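Local coordinates for protein actinorhodin polyketide putative beta-ketoacyl synthase 2 (Streptomyces coelicolor A3, PDB 1TQY) that probably acts as the chain length factor of actinorhodin biosynthesis, a beta-ketoacyl synthase relative likely to work alongside a ketosynthase in building the polyketide, at residues V18-G23 and T336-L341; G36-G41 and D218-Y223; L40-R45 and A53-Q58; S49-T54 and G203-I208; G57-F62 and P235-A240. All coordinates share one frame; numbering follows the deposited sequence.

Contact 1. Residues V18-G23 and T336-L341. With NA (sodium ion), chain K.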
# COMPACT_ATOMS: atom_id res chain seq x y z
N VAL B 18 2.89 21.58 1.36
CA VAL B 18 2.79 21.15 2.75
C VAL B 18 1.53 21.57 3.48
O VAL B 18 1.04 22.69 3.35
CB VAL B 18 4.02 21.61 3.58
CG1 VAL B 18 5.30 21.42 2.78
CG2 VAL B 18 3.86 23.03 4.02
N VAL B 19 0.98 20.61 4.22
CA VAL B 19 -0.20 20.84 5.04
C VAL B 19 0.18 20.34 6.43
O VAL B 19 0.17 19.13 6.70
CB VAL B 19 -1.43 20.06 4.46
CG1 VAL B 19 -1.83 20.68 3.11
CG2 VAL B 19 -1.09 18.59 4.25
N ALA B 20 0.55 21.27 7.30
CA ALA B 20 0.99 20.93 8.65
C ALA B 20 0.28 21.65 9.79
O ALA B 20 -0.23 22.76 9.62
CB ALA B 20 2.49 21.16 8.77
N PRO B 21 0.24 21.03 10.98
CA PRO B 21 -0.41 21.62 12.15
C PRO B 21 0.11 23.01 12.51
O PRO B 21 -0.58 23.78 13.16
CB PRO B 21 -0.15 20.59 13.26
CG PRO B 21 -0.10 19.30 12.50
CD PRO B 21 0.74 19.67 11.30
N ASN B 22 1.33 23.34 12.08
CA ASN B 22 1.88 24.66 12.38
C ASN B 22 2.02 25.52 11.13
O ASN B 22 2.73 26.52 11.13
CB ASN B 22 3.23 24.54 13.11
CG ASN B 22 4.27 23.79 12.31
OD1 ASN B 22 3.93 23.03 11.40
ND2 ASN B 22 5.53 23.97 12.66
N GLY B 23 1.33 25.13 10.05
CA GLY B 23 1.41 25.92 8.83
C GLY B 23 0.78 25.33 7.58
O GLY B 23 1.24 24.30 7.07
N THR B 336 9.04 17.93 16.02
CA THR B 336 8.63 18.27 17.37
C THR B 336 7.61 19.42 17.28
O THR B 336 6.84 19.65 18.21
CB THR B 336 9.83 18.72 18.24
OG1 THR B 336 10.61 19.67 17.50
CG2 THR B 336 10.70 17.53 18.62
N THR B 337 7.62 20.13 16.16
CA THR B 337 6.69 21.23 15.97
C THR B 337 5.37 20.81 15.35
O THR B 337 4.41 21.58 15.35
CB THR B 337 7.28 22.35 15.07
OG1 THR B 337 7.59 21.81 13.78
CG2 THR B 337 8.52 22.94 15.70
N THR B 338 5.30 19.58 14.84
CA THR B 338 4.08 19.09 14.19
C THR B 338 3.46 17.83 14.78
O THR B 338 2.25 17.63 14.67
CB THR B 338 4.33 18.77 12.70
OG1 THR B 338 5.23 17.66 12.60
CG2 THR B 338 4.93 19.95 11.99
N GLY B 339 4.28 16.99 15.39
CA GLY B 339 3.77 15.74 15.92
C GLY B 339 4.09 14.73 14.83
O GLY B 339 4.61 15.11 13.78
N ARG B 340 3.81 13.45 15.07
CA ARG B 340 4.09 12.42 14.08
C ARG B 340 2.90 12.32 13.13
O ARG B 340 1.77 12.06 13.56
CB ARG B 340 4.33 11.06 14.76
CG ARG B 340 5.61 11.01 15.63
CD ARG B 340 5.93 9.59 16.12
NE ARG B 340 6.39 8.67 15.07
CZ ARG B 340 7.62 8.64 14.57
NH1 ARG B 340 8.54 9.49 15.01
NH2 ARG B 340 7.95 7.75 13.65
N LEU B 341 3.15 12.52 11.84
CA LEU B 341 2.08 12.51 10.85
C LEU B 341 1.99 11.20 10.08
O LEU B 341 1.38 11.13 9.01
CB LEU B 341 2.26 13.69 9.88
CG LEU B 341 2.62 15.04 10.52
CD1 LEU B 341 2.76 16.05 9.40
CD2 LEU B 341 1.53 15.51 11.54
NA NA K . -2.39 23.78 14.51
O HOH W 1 -1.54 25.65 15.64
O HOH W 2 -3.87 23.18 17.04
O HOH W 3 -3.23 24.73 13.06

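Contact 2. Residues G36-G41 and D218-Y223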
# COMPACT_ATOMS: atom_id res chain seq x y z
N GLY B 36 10.63 27.84 15.88
CA GLY B 36 10.29 26.93 16.95
C GLY B 36 8.82 26.88 17.32
O GLY B 36 8.48 26.27 18.34
N ARG B 37 7.95 27.51 16.53
CA ARG B 37 6.50 27.49 16.83
C ARG B 37 5.89 26.14 16.46
O ARG B 37 5.97 25.71 15.31
CB ARG B 37 5.74 28.55 16.03
CG ARG B 37 5.94 29.99 16.43
CD ARG B 37 4.85 30.84 15.77
NE ARG B 37 4.88 30.74 14.31
CZ ARG B 37 5.77 31.34 13.54
NH1 ARG B 37 6.71 32.10 14.09
NH2 ARG B 37 5.74 31.19 12.22
N HIS B 38 5.25 25.50 17.42
CA HIS B 38 4.62 24.21 17.16
C HIS B 38 3.12 24.39 17.00
O HIS B 38 2.57 25.40 17.43
CB HIS B 38 4.89 23.25 18.31
CG HIS B 38 4.26 23.67 19.60
ND1 HIS B 38 2.90 23.73 19.78
CD2 HIS B 38 4.81 24.01 20.79
CE1 HIS B 38 2.63 24.09 21.02
NE2 HIS B 38 3.77 24.26 21.66
N GLY B 39 2.47 23.42 16.39
CA GLY B 39 1.03 23.51 16.21
C GLY B 39 0.33 22.49 17.08
O GLY B 39 -0.70 21.95 16.70
N LEU B 40 0.89 22.25 18.26
CA LEU B 40 0.34 21.27 19.19
C LEU B 40 -0.66 21.87 20.19
O LEU B 40 -0.61 23.05 20.51
CB LEU B 40 1.48 20.57 19.95
CG LEU B 40 2.26 19.44 19.25
CD1 LEU B 40 2.59 19.86 17.83
CD2 LEU B 40 3.52 19.08 20.03
N GLY B 41 -1.58 21.04 20.67
CA GLY B 41 -2.56 21.54 21.60
C GLY B 41 -3.66 20.54 21.85
O GLY B 41 -3.64 19.43 21.30
N ASP B 218 0.92 19.59 28.80
CA ASP B 218 1.68 20.79 28.44
C ASP B 218 2.18 20.60 27.01
O ASP B 218 3.13 19.86 26.77
CB ASP B 218 2.87 20.96 29.39
CG ASP B 218 3.67 22.23 29.11
OD1 ASP B 218 3.26 23.04 28.26
OD2 ASP B 218 4.73 22.41 29.76
N PRO B 219 1.55 21.28 26.05
CA PRO B 219 1.91 21.21 24.63
C PRO B 219 3.38 21.47 24.32
O PRO B 219 3.91 20.91 23.37
CB PRO B 219 1.00 22.25 23.98
CG PRO B 219 -0.19 22.24 24.86
CD PRO B 219 0.42 22.21 26.25
N ASP B 220 4.02 22.32 25.11
CA ASP B 220 5.43 22.63 24.87
C ASP B 220 6.34 21.52 25.36
O ASP B 220 7.52 21.49 25.00
CB ASP B 220 5.85 23.91 25.59
CG ASP B 220 5.02 25.10 25.20
OD1 ASP B 220 4.83 25.34 23.98
OD2 ASP B 220 4.58 25.83 26.11
N ARG B 221 5.81 20.62 26.18
CA ARG B 221 6.63 19.54 26.72
C ARG B 221 5.96 18.18 26.70
O ARG B 221 5.91 17.49 27.72
CB ARG B 221 7.03 19.89 28.16
CG ARG B 221 7.90 21.12 28.31
CD ARG B 221 9.17 20.77 29.07
NE ARG B 221 10.24 20.38 28.18
CZ ARG B 221 11.32 19.70 28.54
NH1 ARG B 221 11.48 19.30 29.80
NH2 ARG B 221 12.25 19.42 27.63
N ALA B 222 5.49 17.77 25.54
CA ALA B 222 4.82 16.48 25.41
C ALA B 222 5.53 15.56 24.43
O ALA B 222 5.60 14.35 24.64
CB ALA B 222 3.37 16.69 24.98
N TYR B 223 6.05 16.14 23.36
CA TYR B 223 6.75 15.36 22.36
C TYR B 223 8.20 15.80 22.41
O TYR B 223 8.58 16.80 21.82
CB TYR B 223 6.12 15.61 20.99
CG TYR B 223 6.71 14.80 19.86
CD1 TYR B 223 7.33 13.57 20.09
CD2 TYR B 223 6.63 15.26 18.55
CE1 TYR B 223 7.86 12.82 19.04
CE2 TYR B 223 7.15 14.53 17.49
CZ TYR B 223 7.76 13.31 17.74
OH TYR B 223 8.26 12.58 16.69

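Contact 3. Residues L40-R45 and A53-Q58. With NA (sodium ion), chain K.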
# COMPACT_ATOMS: atom_id res chain seq x y z
N LEU B 40 0.89 22.25 18.26
CA LEU B 40 0.34 21.27 19.19
C LEU B 40 -0.66 21.87 20.19
O LEU B 40 -0.61 23.05 20.51
CB LEU B 40 1.48 20.57 19.95
CG LEU B 40 2.26 19.44 19.25
CD1 LEU B 40 2.59 19.86 17.83
CD2 LEU B 40 3.52 19.08 20.03
N GLY B 41 -1.58 21.04 20.67
CA GLY B 41 -2.56 21.54 21.60
C GLY B 41 -3.66 20.54 21.85
O GLY B 41 -3.64 19.43 21.30
N PRO B 42 -4.61 20.89 22.72
CA PRO B 42 -5.72 19.99 23.02
C PRO B 42 -6.52 19.60 21.77
O PRO B 42 -6.64 20.39 20.82
CB PRO B 42 -6.53 20.79 24.03
CG PRO B 42 -5.46 21.57 24.75
CD PRO B 42 -4.64 22.07 23.60
N VAL B 43 -7.04 18.38 21.78
CA VAL B 43 -7.84 17.90 20.67
C VAL B 43 -9.21 18.53 20.86
O VAL B 43 -9.76 18.51 21.97
CB VAL B 43 -7.97 16.36 20.68
CG1 VAL B 43 -8.89 15.90 19.56
CG2 VAL B 43 -6.59 15.71 20.51
N THR B 44 -9.74 19.10 19.79
CA THR B 44 -11.03 19.77 19.84
C THR B 44 -12.02 19.12 18.89
O THR B 44 -13.20 19.49 18.83
CB THR B 44 -10.85 21.26 19.49
OG1 THR B 44 -10.31 21.38 18.17
CG2 THR B 44 -9.88 21.92 20.47
N ARG B 45 -11.55 18.11 18.16
CA ARG B 45 -12.39 17.39 17.21
C ARG B 45 -13.54 16.67 17.93
O ARG B 45 -14.54 16.31 17.31
CB ARG B 45 -11.55 16.38 16.43
CG ARG B 45 -10.47 17.02 15.56
CD ARG B 45 -11.10 17.91 14.50
NE ARG B 45 -10.15 18.90 14.00
CZ ARG B 45 -9.34 18.72 12.96
NH1 ARG B 45 -9.36 17.56 12.29
NH2 ARG B 45 -8.52 19.69 12.60
N ALA B 53 -4.85 10.30 26.58
CA ALA B 53 -4.08 11.23 25.76
C ALA B 53 -5.03 12.33 25.32
O ALA B 53 -6.18 12.06 24.99
CB ALA B 53 -3.51 10.50 24.55
N THR B 54 -4.54 13.57 25.30
CA THR B 54 -5.38 14.70 24.93
C THR B 54 -4.74 15.70 23.98
O THR B 54 -5.40 16.64 23.54
CB THR B 54 -5.80 15.49 26.18
OG1 THR B 54 -4.62 16.02 26.80
CG2 THR B 54 -6.52 14.60 27.16
N LEU B 55 -3.47 15.51 23.68
CA LEU B 55 -2.76 16.44 22.81
C LEU B 55 -2.54 15.89 21.41
O LEU B 55 -2.28 14.70 21.24
CB LEU B 55 -1.42 16.81 23.44
CG LEU B 55 -1.42 17.62 24.74
CD1 LEU B 55 0.03 17.94 25.11
CD2 LEU B 55 -2.21 18.91 24.57
N ALA B 56 -2.62 16.77 20.42
CA ALA B 56 -2.42 16.39 19.03
C ALA B 56 -2.07 17.58 18.16
O ALA B 56 -2.32 18.73 18.53
CB ALA B 56 -3.66 15.70 18.48
N GLY B 57 -1.48 17.30 17.00
CA GLY B 57 -1.13 18.35 16.06
C GLY B 57 -2.28 18.53 15.09
O GLY B 57 -2.37 17.82 14.08
N GLN B 58 -3.17 19.47 15.38
CA GLN B 58 -4.31 19.72 14.51
C GLN B 58 -4.07 20.86 13.55
O GLN B 58 -3.34 21.80 13.85
CB GLN B 58 -5.55 20.09 15.32
CG GLN B 58 -6.20 18.97 16.08
CD GLN B 58 -7.38 19.47 16.92
OE1 GLN B 58 -8.03 18.70 17.61
NE2 GLN B 58 -7.65 20.77 16.84
NA NA K . -2.39 23.78 14.51
O HOH W 1 -1.54 25.65 15.64
O HOH W 2 -3.87 23.18 17.04
O HOH W 3 -3.23 24.73 13.06

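Contact 4. Residues S49-T54 and G203-I208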
# COMPACT_ATOMS: atom_id res chain seq x y z
N SER B 49 -11.20 14.96 26.98
CA SER B 49 -11.03 14.94 28.43
C SER B 49 -11.38 13.59 29.01
O SER B 49 -11.04 13.29 30.15
CB SER B 49 -11.93 15.99 29.09
OG SER B 49 -13.29 15.60 28.99
N ARG B 50 -12.07 12.77 28.23
CA ARG B 50 -12.44 11.46 28.75
C ARG B 50 -11.46 10.37 28.36
O ARG B 50 -11.68 9.20 28.66
CB ARG B 50 -13.85 11.11 28.30
CG ARG B 50 -14.07 11.20 26.80
CD ARG B 50 -15.54 11.36 26.50
NE ARG B 50 -16.33 10.24 27.02
CZ ARG B 50 -17.62 10.06 26.73
NH1 ARG B 50 -18.27 9.04 27.25
NH2 ARG B 50 -18.25 10.89 25.92
N TYR B 51 -10.37 10.75 27.70
CA TYR B 51 -9.34 9.80 27.30
C TYR B 51 -8.00 10.17 27.92
O TYR B 51 -7.77 11.34 28.25
CB TYR B 51 -9.21 9.79 25.77
CG TYR B 51 -10.49 9.42 25.07
CD1 TYR B 51 -10.99 8.13 25.12
CD2 TYR B 51 -11.20 10.38 24.35
CE1 TYR B 51 -12.18 7.80 24.48
CE2 TYR B 51 -12.39 10.06 23.71
CZ TYR B 51 -12.87 8.77 23.78
OH TYR B 51 -14.03 8.45 23.13
N PRO B 52 -7.09 9.20 28.07
CA PRO B 52 -5.76 9.39 28.64
C PRO B 52 -4.90 10.42 27.90
O PRO B 52 -4.29 11.28 28.51
CB PRO B 52 -5.13 8.00 28.57
CG PRO B 52 -6.29 7.09 28.59
CD PRO B 52 -7.31 7.78 27.73
N ALA B 53 -4.85 10.30 26.58
CA ALA B 53 -4.08 11.23 25.76
C ALA B 53 -5.03 12.33 25.32
O ALA B 53 -6.18 12.06 24.99
CB ALA B 53 -3.51 10.50 24.55
N THR B 54 -4.54 13.57 25.30
CA THR B 54 -5.38 14.70 24.93
C THR B 54 -4.74 15.70 23.98
O THR B 54 -5.40 16.64 23.54
CB THR B 54 -5.80 15.49 26.18
OG1 THR B 54 -4.62 16.02 26.80
CG2 THR B 54 -6.52 14.60 27.16
N GLY B 203 -10.32 6.61 15.90
CA GLY B 203 -8.95 6.75 15.45
C GLY B 203 -8.04 7.15 16.61
O GLY B 203 -6.90 6.71 16.70
N TRP B 204 -8.57 7.97 17.51
CA TRP B 204 -7.81 8.45 18.66
C TRP B 204 -7.48 7.32 19.64
O TRP B 204 -6.32 7.13 20.05
CB TRP B 204 -8.62 9.52 19.39
CG TRP B 204 -7.82 10.24 20.45
CD1 TRP B 204 -8.02 10.21 21.80
CD2 TRP B 204 -6.66 11.04 20.23
NE1 TRP B 204 -7.04 10.94 22.43
CE2 TRP B 204 -6.20 11.47 21.49
CE3 TRP B 204 -5.96 11.45 19.08
CZ2 TRP B 204 -5.07 12.28 21.65
CZ3 TRP B 204 -4.83 12.26 19.24
CH2 TRP B 204 -4.40 12.66 20.52
N VAL B 205 -8.51 6.58 20.01
CA VAL B 205 -8.41 5.46 20.93
C VAL B 205 -7.50 4.40 20.32
O VAL B 205 -6.72 3.75 21.03
CB VAL B 205 -9.88 4.97 21.25
CG1 VAL B 205 -10.08 3.51 20.92
CG2 VAL B 205 -10.23 5.29 22.68
N SER B 206 -7.57 4.25 19.00
CA SER B 206 -6.75 3.28 18.27
C SER B 206 -5.27 3.65 18.42
O SER B 206 -4.42 2.80 18.68
CB SER B 206 -7.16 3.25 16.79
OG SER B 206 -8.45 2.65 16.63
N GLN B 207 -4.97 4.94 18.26
CA GLN B 207 -3.60 5.42 18.38
C GLN B 207 -3.12 5.22 19.81
O GLN B 207 -1.97 4.84 20.05
CB GLN B 207 -3.51 6.90 17.96
CG GLN B 207 -3.84 7.10 16.48
CD GLN B 207 -3.82 8.55 16.03
OE1 GLN B 207 -2.76 9.17 15.90
NE2 GLN B 207 -5.00 9.10 15.79
N ILE B 208 -4.01 5.47 20.77
CA ILE B 208 -3.63 5.28 22.17
C ILE B 208 -3.24 3.81 22.40
O ILE B 208 -2.39 3.52 23.24
CB ILE B 208 -4.78 5.67 23.12
CG1 ILE B 208 -4.95 7.20 23.12
CG2 ILE B 208 -4.45 5.20 24.54
CD1 ILE B 208 -5.91 7.70 24.19

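Contact 5. Residues G57-F62 and P235-A240. With NA (sodium ion), chain K.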
# COMPACT_ATOMS: atom_id res chain seq x y z
N GLY B 57 -1.48 17.30 17.00
CA GLY B 57 -1.13 18.35 16.06
C GLY B 57 -2.28 18.53 15.09
O GLY B 57 -2.37 17.82 14.08
N GLN B 58 -3.17 19.47 15.38
CA GLN B 58 -4.31 19.72 14.51
C GLN B 58 -4.07 20.86 13.55
O GLN B 58 -3.34 21.80 13.85
CB GLN B 58 -5.55 20.09 15.32
CG GLN B 58 -6.20 18.97 16.08
CD GLN B 58 -7.38 19.47 16.92
OE1 GLN B 58 -8.03 18.70 17.61
NE2 GLN B 58 -7.65 20.77 16.84
N ILE B 59 -4.68 20.75 12.38
CA ILE B 59 -4.62 21.80 11.37
C ILE B 59 -5.98 22.48 11.56
O ILE B 59 -7.01 21.87 11.29
CB ILE B 59 -4.51 21.23 9.95
CG1 ILE B 59 -3.15 20.53 9.78
CG2 ILE B 59 -4.69 22.35 8.93
CD1 ILE B 59 -2.95 19.91 8.41
N ASP B 60 -6.00 23.71 12.06
CA ASP B 60 -7.27 24.40 12.32
C ASP B 60 -7.60 25.54 11.39
O ASP B 60 -8.62 26.19 11.56
CB ASP B 60 -7.31 24.93 13.76
CG ASP B 60 -7.14 23.84 14.79
OD1 ASP B 60 -7.82 22.79 14.69
OD2 ASP B 60 -6.33 24.05 15.71
N ASP B 61 -6.77 25.81 10.40
CA ASP B 61 -7.05 26.91 9.48
C ASP B 61 -7.32 26.40 8.08
O ASP B 61 -7.10 27.12 7.10
CB ASP B 61 -5.87 27.88 9.47
CG ASP B 61 -4.56 27.17 9.23
OD1 ASP B 61 -3.53 27.87 9.09
OD2 ASP B 61 -4.56 25.92 9.17
N PHE B 62 -7.78 25.16 7.99
CA PHE B 62 -8.09 24.55 6.70
C PHE B 62 -9.58 24.32 6.58
O PHE B 62 -10.15 23.48 7.29
CB PHE B 62 -7.37 23.21 6.55
CG PHE B 62 -7.69 22.48 5.27
CD1 PHE B 62 -7.23 22.97 4.04
CD2 PHE B 62 -8.44 21.30 5.29
CE1 PHE B 62 -7.52 22.29 2.85
CE2 PHE B 62 -8.73 20.62 4.11
CZ PHE B 62 -8.27 21.11 2.88
N PRO B 235 0.46 12.62 18.42
CA PRO B 235 -0.06 12.37 17.07
C PRO B 235 -0.34 13.71 16.37
O PRO B 235 -0.55 14.72 17.03
CB PRO B 235 -1.38 11.65 17.32
CG PRO B 235 -1.25 11.13 18.72
CD PRO B 235 -0.50 12.18 19.44
N GLY B 236 -0.35 13.70 15.05
CA GLY B 236 -0.64 14.92 14.31
C GLY B 236 -1.38 14.54 13.04
O GLY B 236 -1.51 13.35 12.75
N GLU B 237 -1.88 15.52 12.29
CA GLU B 237 -2.57 15.23 11.03
C GLU B 237 -1.89 16.10 9.99
O GLU B 237 -1.42 17.19 10.31
CB GLU B 237 -4.06 15.58 11.11
CG GLU B 237 -4.36 17.07 11.08
CD GLU B 237 -5.86 17.40 11.15
OE1 GLU B 237 -6.70 16.53 10.80
OE2 GLU B 237 -6.20 18.54 11.53
N GLY B 238 -1.83 15.63 8.75
CA GLY B 238 -1.20 16.41 7.72
C GLY B 238 -0.09 15.67 7.02
O GLY B 238 0.00 14.44 7.09
N GLY B 239 0.76 16.42 6.34
CA GLY B 239 1.87 15.82 5.63
C GLY B 239 2.35 16.68 4.48
O GLY B 239 2.29 17.91 4.54
N ALA B 240 2.82 16.03 3.42
CA ALA B 240 3.31 16.76 2.27
C ALA B 240 3.24 15.93 1.01
O ALA B 240 3.21 14.70 1.05
CB ALA B 240 4.74 17.20 2.51
NA NA K . -2.39 23.78 14.51
O HOH W 2 -3.87 23.18 17.04
O HOH W 3 -3.23 24.73 13.06
O HOH W 1 -1.54 25.65 15.64

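Contact 1. Residues V18-G23 and T336-L341
Pro21 and Thr338 bring the two backbones to 5.5 Å between their CA atoms, just where strand 11-20 ends in a type I beta turn from Ala20 to Gly23, closed by the bond from Gly23 N to Ala20 O. In the thiolase-like fold of the ketosynthase family this packs the end of a central strand against the loop between strand 330-332 and helix 345-359. Most of the touching atoms meet in van der Waals contact. Pro21 CG comes to 3.6 Å from Thr338 O, while CD of the same ring faces Thr338 CB. Pro21 CG also meets Leu341 CD2 at 4.2 Å, so one ring carbon touches both residues. Beside it, Ala20 CB touches Thr338 CG2. Asn22 extends this row with its amide: CG sits between the backbone N and the carbonyl carbon (chi1 60°), which swings the group across Thr337 and Thr338. Asn22 ND2 lies 3.2 Å from Thr337 OG1; ND2 also bonds to Arg37 O, and Thr337 OG1 to Pro334 O. The other amide atom, Asn22 OD1, rests 3.3 Å from the methyl CG2 of Thr338; both it and Thr338 O are buried here without a hydrogen-bonding partner in the model. Thr338 OG1 turns back to its own loop and bonds to a lone pair of Gly339 O. The turn also carries half of the protein's share of a metal site: Pro21 O binds the sodium ion at 2.3 Å, and Gln58 O supplies the second protein oxygen.

Contact 2. Residues G36-G41 and D218-Y223
His38 reaches across to Asp220 with a hydrogen bond from NE2 to OD1 of 2.8 Å, while a few residues on, Leu40 and Gly41 pack against Pro219. The contact joins the chain around strand 40-42, part of a small two-stranded ribbon, to an irregular loop between helix 201-208 and strand 238-246. Its close-packed part centres on Pro219: CG of the ring lies 4.1 Å from Gly41 CA, and CB is 3.8 Å from His38 CE1. Leu40 closes in from the same segment, its CD2 being 3.8 Å from Pro219 O and 4.4 Å from Tyr223 CB. Tyr223 is buried, and its hydroxyl is bonded away from this interface, to Gly306 O. The solvent side belongs to Asp220, an exposed residue whose CB points away from 36-41; only its carboxylate turns back. That group approaches the histidine ring at the edge, OD1 lying close to the ring plane, yet the two planes stand 57° apart, and the N-H reaches OD1 on its anti side from out of the carboxylate plane. Pro219 O lies over one face of the same ring. Chi1 of 65° folds the imidazole over its own backbone, where His38 ND1 accepts a 2.9 Å bond from Leu40 N at an N-H...N angle of 154°. With one ring nitrogen donating and the other accepting, both nitrogens are used and the ring's flip is settled; this is consistent with a neutral NE2-H tautomer polarised by the carboxylate.

Contact 3. Residues L40-R45 and A53-Q58
Gln58 OE1 takes the shortest hydrogen bond between these segments, 2.8 Å from Thr44 N, with the N-H...O angle at 164° and the donor on a lone pair in the amide plane. The same amide gives a bond back: Gln58 NE2 donates to Thr44 OG1 at 3.0 Å, the hydroxyl lying near the plane of the group. An extended chain (chi2 177°) carries the amide out to Thr44, and Val43 CA also presses on OE1. Arg45 folds beside this glutamine; the two side chains run past each other in opposite directions, with Gln58 CG over one face of the guanidinium, whose NH2 forms a salt bridge with Glu237. Behind these side chains lies a beta hairpin with a long connection, its strands 40-42 and 55-57 at 137°. Gly41 and Ala56 form the antiparallel hydrogen-bonded pair, the bond from Ala56 N to Gly41 O measuring 3.0 Å. One step further, the bond from Val43 N to Thr54 O continues the pairing of the backbones beyond the strands. Val43 CG2 meets Ala56 CB at 3.6 Å on one side of the ribbon, while Leu55 CD2 packs against Pro42 CD at 4.1 Å. Holding donor and acceptor at once settles which end of the Gln58 amide is oxygen; the side chain is fixed by two bonds while the backbone O of the same residue binds the sodium ion, consistent with a fixed ligand residue.

Contact 4. Residues S49-T54 and G203-I208
Tyr51 offers one ring face to Trp204, whose edge approaches it in an offset edge-to-face pair, the tyrosine and five-membered ring centroids 5.8 Å apart and the planes at 64°. Over the opposite face of the tyrosine lies Arg50 CG, 3.7 Å above the plane and toward the rim. The indole is engaged at its edge as well: Trp204 NE1 donates to Ala53 O at 2.9 Å, and this oxygen lies almost in the ring plane. Seen from the carbonyl the fit is less regular, because the N-H comes from above the plane of Ala53 C=O, 52° out of it. Trp204 reaches the loop through its first torsion, CG being opposite the backbone N at chi1 -170°. Further along the same edge, Trp204 CZ2 meets Ala53 CB at 3.7 Å. Ile208, one helical turn later, extends CD1 to Pro52 and Ala53, touching Ala53 CB at 3.7 Å and Pro52 CD at 3.8 Å. Val205 CG2 meets the tyrosine ring obliquely, 3.7 Å from Tyr51 CE1. Tyr51 OH bonds to the backbone of the other protein chain of the assembly, and Arg50 pairs in a salt bridge with an acidic side chain of that other chain, so this loop belongs to the subunit interface. Helix 201-208 thus packs its Trp204-Val205-Ile208 side on the connection between strands 40-42 and 55-57, while Phe46 meets the indole edge-to-face.

Contact 5. Residues G57-F62 and P235-A240
Backbone bonds first link Gly57 and the segment 235-240: Gly57 N donates to Pro235 O at 2.7 Å, and Gly57 O receives Glu237 N at 3.0 Å. The two bonds enclose a single beta bridge between Gly57 and Gly236, whose CA atoms are just 3.9 Å apart; two glycines meet here, with no side chain between the backbones. The side-chain bond is that of Glu237, whose OE2 accepts Ile59 N on its anti lone pair at 2.8 Å, nearly straight with an N-H...O angle of 170°. The chain is extended beyond CG (chi2 179°), which takes the carboxylate to the N-H of Ile59, two residues after Gly57. OE2 also has Arg45 NH2 as a salt-bridge partner and OE1 bonds to Ser197 OG, so each oxygen of this buried acid is held. Apolar packing comes from Ile59, with CD1 over Gly238 CA at 4.0 Å and CG1 against Glu237 CG at 3.9 Å. The segment 57-62 also binds metal, Gln58 O lying 2.3 Å from the sodium ion. Water 2, itself a long ligand of that ion, donates to Asp60 OD2. The contact thus connects the chain leaving strand 55-57 to the entry of strand 238-246, which runs between strands 11-20 and 189-196, with helix 78-93 packing on Ile59.

How the contacts relate
From the N terminus, strand 11-20 opens contact 1, which closes only at 336-341 and so spans all the others. Contact 2 starts next, at 36-41, and closes at 218-223. Contact 3 shares residues 40-41 with it but closes at once, forming the local hairpin 40-58. Residues 53-54 pass from contact 3 to contact 4, whose loop to helix 201-208 lies wholly within that of contact 2. Contact 5 begins on residues 57-58, where contact 3 ends, and crosses both contact 2 and contact 4 by closing later, at strand 238-246. Contacts 1, 3 and 5 meet at the sodium ion, joining hairpin and central strands.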